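Local coordinates for viral structural protein 4 (PDB 6TZ0) that binds GTP and is associated with the viral RNA-dependent RNA polymerase, probably serving transcription as a P-loop NTPase-like cofactor, at residues L407-T411 and D412-S416; F471-M474 and V475-K479. All blocks are in the same frame, centred on the assembly; numbering follows the deposited sequence.

Contact 1: residues L407-T411 and D412-S416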
loop_
_atom_site.group_PDB
_atom_site.type_symbol
_atom_site.label_atom_id
_atom_site.label_comp_id
_atom_site.label_asym_id
_atom_site.label_seq_id
_atom_site.Cartn_x
_atom_site.Cartn_y
_atom_site.Cartn_z
ATOM N N LEU B 407 -29.547 26.912 15.845
ATOM C CA LEU B 407 -28.811 27.895 16.627
ATOM C C LEU B 407 -29.676 28.490 17.731
ATOM O O LEU B 407 -29.162 28.858 18.791
ATOM C CB LEU B 407 -28.295 28.983 15.692
ATOM C CG LEU B 407 -27.279 29.972 16.233
ATOM C CD1 LEU B 407 -26.010 29.229 16.566
ATOM C CD2 LEU B 407 -27.010 31.052 15.209
ATOM N N SER B 408 -30.987 28.588 17.501
ATOM C CA SER B 408 -31.904 29.029 18.542
ATOM C C SER B 408 -32.109 27.960 19.600
ATOM O O SER B 408 -32.469 28.278 20.738
ATOM C CB SER B 408 -33.246 29.407 17.926
ATOM O OG SER B 408 -33.878 28.264 17.386
ATOM N N LEU B 409 -31.909 26.691 19.248
ATOM C CA LEU B 409 -32.010 25.637 20.250
ATOM C C LEU B 409 -30.742 25.447 21.072
ATOM O O LEU B 409 -30.740 24.604 21.969
ATOM C CB LEU B 409 -32.381 24.306 19.596
ATOM C CG LEU B 409 -33.798 24.186 19.049
ATOM C CD1 LEU B 409 -33.981 22.861 18.343
ATOM C CD2 LEU B 409 -34.793 24.337 20.170
ATOM N N ASP B 410 -29.674 26.199 20.809
ATOM C CA ASP B 410 -28.422 26.052 21.545
ATOM C C ASP B 410 -28.368 26.856 22.824
ATOM O O ASP B 410 -27.264 27.140 23.299
ATOM C CB ASP B 410 -27.230 26.449 20.676
ATOM C CG ASP B 410 -26.855 25.386 19.695
ATOM O OD1 ASP B 410 -27.117 24.212 20.001
ATOM O OD2 ASP B 410 -26.279 25.718 18.639
ATOM N N THR B 411 -29.493 27.245 23.400
ATOM C CA THR B 411 -29.432 28.054 24.600
ATOM C C THR B 411 -29.256 27.167 25.828
ATOM O O THR B 411 -29.386 25.945 25.773
ATOM C CB THR B 411 -30.681 28.923 24.722
ATOM O OG1 THR B 411 -31.836 28.092 24.863
ATOM C CG2 THR B 411 -30.834 29.778 23.478
ATOM N N ASP B 412 -28.947 27.811 26.951
ATOM C CA ASP B 412 -28.666 27.098 28.189
ATOM C C ASP B 412 -29.931 26.520 28.811
ATOM O O ASP B 412 -29.866 25.508 29.515
ATOM C CB ASP B 412 -27.977 28.051 29.170
ATOM C CG ASP B 412 -27.241 27.335 30.285
ATOM O OD1 ASP B 412 -27.194 26.089 30.296
ATOM O OD2 ASP B 412 -26.700 28.035 31.167
ATOM N N ASP B 413 -31.085 27.130 28.555
ATOM C CA ASP B 413 -32.324 26.696 29.188
ATOM C C ASP B 413 -33.055 25.606 28.414
ATOM O O ASP B 413 -34.241 25.384 28.669
ATOM C CB ASP B 413 -33.243 27.900 29.419
ATOM C CG ASP B 413 -33.521 28.687 28.156
ATOM O OD1 ASP B 413 -32.937 28.373 27.099
ATOM O OD2 ASP B 413 -34.328 29.635 28.224
ATOM N N ASN B 414 -32.395 24.935 27.478
ATOM C CA ASN B 414 -32.965 23.773 26.815
ATOM C C ASN B 414 -32.278 22.517 27.332
ATOM O O ASN B 414 -31.048 22.460 27.400
ATOM C CB ASN B 414 -32.802 23.874 25.299
ATOM C CG ASN B 414 -33.647 24.967 24.693
ATOM O OD1 ASN B 414 -34.798 25.160 25.074
ATOM N ND2 ASN B 414 -33.082 25.687 23.736
ATOM N N GLU B 415 -33.070 21.514 27.689
ATOM C CA GLU B 415 -32.519 20.273 28.204
ATOM C C GLU B 415 -32.121 19.367 27.044
ATOM O O GLU B 415 -32.739 19.382 25.980
ATOM C CB GLU B 415 -33.542 19.589 29.113
ATOM C CG GLU B 415 -33.035 18.397 29.907
ATOM C CD GLU B 415 -34.081 17.863 30.866
ATOM O OE1 GLU B 415 -35.203 18.408 30.881
ATOM O OE2 GLU B 415 -33.781 16.907 31.611
ATOM N N SER B 416 -31.061 18.597 27.249
ATOM C CA SER B 416 -30.527 17.715 26.225
ATOM C C SER B 416 -31.126 16.319 26.347
ATOM O O SER B 416 -31.633 15.923 27.396
ATOM C CB SER B 416 -29.005 17.643 26.325
ATOM O OG SER B 416 -28.477 16.744 25.374
#
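Thr411 and Asp413 have similar first torsions. In each, the side-chain branch that makes the contact, OG1 of Thr411 (chi1 63°) and CG of Asp413 (chi1 55°), stands between the backbone N and the carbonyl carbon. This turns the hydroxyl and the carboxylate towards each other. Thr411 OG1 donates to Asp413 OD1 at 2.5 Å and meets that oxygen nearly along its C-O axis. Asn414 takes another setting, with CG beside its own backbone N (chi1 -69°), and its amide swings back towards the end of the preceding helix. There Asn414 ND2 donates to Leu409 O at 3.1 Å. The amide nitrogen lies well above the carbonyl plane, so it uses no lone pair direction. Asn414 ND2 is also 2.9 Å from Thr411 OG1, but it is not directed so as to make a hydrogen bond. Leu409 CD2 lies against the same amide, and the two side chains cross at about a right angle. The backbone forms a type I beta turn from Thr411 to Asn414. One side-chain bond lies within the turn; the other ties its last residue back to Leu409, just past the helix end. The turn links helix 403-408 to helix 417-427, for which Ser416 is the N-cap residue. Helix 385-393 lies alongside: Leu409 packs on Trp389 and Lys392, and Arg388 NE is hydrogen-bonded to Asn414 O.

Contact 2: residues F471-M474 and V475-K479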
loop_
_atom_site.group_PDB
_atom_site.type_symbol
_atom_site.label_atom_id
_atom_site.label_comp_id
_atom_site.label_asym_id
_atom_site.label_seq_id
_atom_site.Cartn_x
_atom_site.Cartn_y
_atom_site.Cartn_z
ATOM N N PHE B 471 -27.684 14.654 10.983
ATOM C CA PHE B 471 -27.858 15.980 11.569
ATOM C C PHE B 471 -26.739 16.921 11.150
ATOM O O PHE B 471 -26.995 18.021 10.650
ATOM C CB PHE B 471 -27.922 15.873 13.086
ATOM C CG PHE B 471 -27.993 17.196 13.786
ATOM C CD1 PHE B 471 -29.161 17.924 13.801
ATOM C CD2 PHE B 471 -26.886 17.702 14.446
ATOM C CE1 PHE B 471 -29.226 19.131 14.452
ATOM C CE2 PHE B 471 -26.945 18.910 15.095
ATOM C CZ PHE B 471 -28.117 19.620 15.104
ATOM N N TYR B 472 -25.492 16.493 11.314
ATOM C CA TYR B 472 -24.396 17.355 10.897
ATOM C C TYR B 472 -24.260 17.432 9.383
ATOM O O TYR B 472 -23.747 18.435 8.878
ATOM C CB TYR B 472 -23.099 16.903 11.565
ATOM C CG TYR B 472 -23.087 17.246 13.032
ATOM C CD1 TYR B 472 -22.760 18.521 13.459
ATOM C CD2 TYR B 472 -23.453 16.313 13.989
ATOM C CE1 TYR B 472 -22.772 18.850 14.799
ATOM C CE2 TYR B 472 -23.472 16.638 15.337
ATOM C CZ TYR B 472 -23.122 17.905 15.731
ATOM O OH TYR B 472 -23.134 18.241 17.058
ATOM N N TYR B 473 -24.758 16.435 8.646
ATOM C CA TYR B 473 -24.813 16.542 7.191
ATOM C C TYR B 473 -25.800 17.613 6.740
ATOM O O TYR B 473 -25.480 18.446 5.886
ATOM C CB TYR B 473 -25.190 15.193 6.588
ATOM C CG TYR B 473 -25.369 15.211 5.091
ATOM C CD1 TYR B 473 -24.274 15.244 4.244
ATOM C CD2 TYR B 473 -26.637 15.190 4.528
ATOM C CE1 TYR B 473 -24.436 15.258 2.875
ATOM C CE2 TYR B 473 -26.809 15.204 3.167
ATOM C CZ TYR B 473 -25.708 15.238 2.346
ATOM O OH TYR B 473 -25.888 15.249 0.986
ATOM N N MET B 474 -27.014 17.591 7.281
ATOM C CA MET B 474 -28.043 18.531 6.867
ATOM C C MET B 474 -27.848 19.919 7.453
ATOM O O MET B 474 -28.464 20.870 6.967
ATOM C CB MET B 474 -29.428 18.008 7.249
ATOM C CG MET B 474 -29.876 16.768 6.508
ATOM S SD MET B 474 -30.043 17.006 4.736
ATOM C CE MET B 474 -31.482 18.065 4.686
ATOM N N VAL B 475 -27.031 20.062 8.493
ATOM C CA VAL B 475 -26.665 21.405 8.928
ATOM C C VAL B 475 -25.485 21.930 8.120
ATOM O O VAL B 475 -25.484 23.088 7.691
ATOM C CB VAL B 475 -26.388 21.421 10.443
ATOM C CG1 VAL B 475 -25.818 22.751 10.878
ATOM C CG2 VAL B 475 -27.667 21.167 11.203
ATOM N N SER B 476 -24.492 21.081 7.844
ATOM C CA SER B 476 -23.278 21.546 7.182
ATOM C C SER B 476 -23.503 21.860 5.709
ATOM O O SER B 476 -22.889 22.789 5.176
ATOM C CB SER B 476 -22.181 20.499 7.322
ATOM O OG SER B 476 -21.904 20.261 8.683
ATOM N N THR B 477 -24.360 21.100 5.032
ATOM C CA THR B 477 -24.604 21.295 3.610
ATOM C C THR B 477 -25.920 22.012 3.345
ATOM O O THR B 477 -26.556 21.779 2.315
ATOM C CB THR B 477 -24.569 19.960 2.867
ATOM O OG1 THR B 477 -25.591 19.096 3.378
ATOM C CG2 THR B 477 -23.222 19.293 3.031
ATOM N N GLY B 478 -26.337 22.889 4.250
ATOM C CA GLY B 478 -27.536 23.668 4.051
ATOM C C GLY B 478 -27.319 24.835 3.110
ATOM O O GLY B 478 -26.222 25.091 2.617
ATOM N N LYS B 479 -28.413 25.553 2.852
ATOM C CA LYS B 479 -28.357 26.751 2.020
ATOM C C LYS B 479 -27.887 27.962 2.815
ATOM O O LYS B 479 -26.950 28.656 2.409
ATOM C CB LYS B 479 -29.731 27.035 1.412
ATOM C CG LYS B 479 -30.223 26.022 0.400
ATOM C CD LYS B 479 -29.505 26.170 -0.926
ATOM C CE LYS B 479 -30.051 25.188 -1.941
ATOM N NZ LYS B 479 -31.454 25.491 -2.308
#
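Ser476 and Thr477 both fold their hydroxyls back onto the carbonyl one turn earlier, but with different torsions. Ser476 OG lies beside its own backbone N (chi1 -60°) and donates to Tyr472 O at 2.6 Å. Ser476 N reaches the same oxygen at 2.9 Å, so Tyr472 O accepts two bonds from one residue. Thr477 OG1 stands between the backbone N and the carbonyl carbon (chi1 61°). It donates to Tyr473 O at 2.6 Å, while Thr477 N approaches that oxygen from the opposite face of the carbonyl plane at 3.0 Å. Thr477 OG1 also sits over the centre of the Tyr473 ring, 4.0 Å from CZ. On another side of the helix, Phe471 and Val475 point the same way. Val475 CG2 rests over one face of the Phe471 ring in a CH-pi contact, 4.3 Å from the centroid and shifted towards the rim. Val475 N binds Phe471 O at 3.0 Å. Tyr472 and Val475 face Leu381; Tyr473 packs on Ala89 of the polymerase chain. Serine and threonine hydroxyls sharing the i-4 carbonyl with the backbone N-H are a familiar helical motif, here at the C-terminal end of helix 468-476, with Thr477 just past it, beside the parallel sheet that carries the P-loop.

Overall arrangement
Contact 1 precedes contact 2 along the chain. Their centres are 18 Å apart and their nearest atoms about 7 Å apart, so they do not touch. Helix 385-393 connects them, because Trp389 packs on Leu409 of contact 1 and meets the Phe471 ring of contact 2. Contact 1 lies near residues that bind GTP in this protein; contact 2 is farther from them. No GTP is bound to this chain here. The Asp412 side chain is about 6 Å from that of Arg520, and the Asp413 side chain about 6 Å from that of Arg522. In contact 2 the Tyr472 side chain is about 11 Å from those of Lys359 and Thr360 of the P-loop. Contact 2 also borders the polymerase; contact 1 touches no other protein chain.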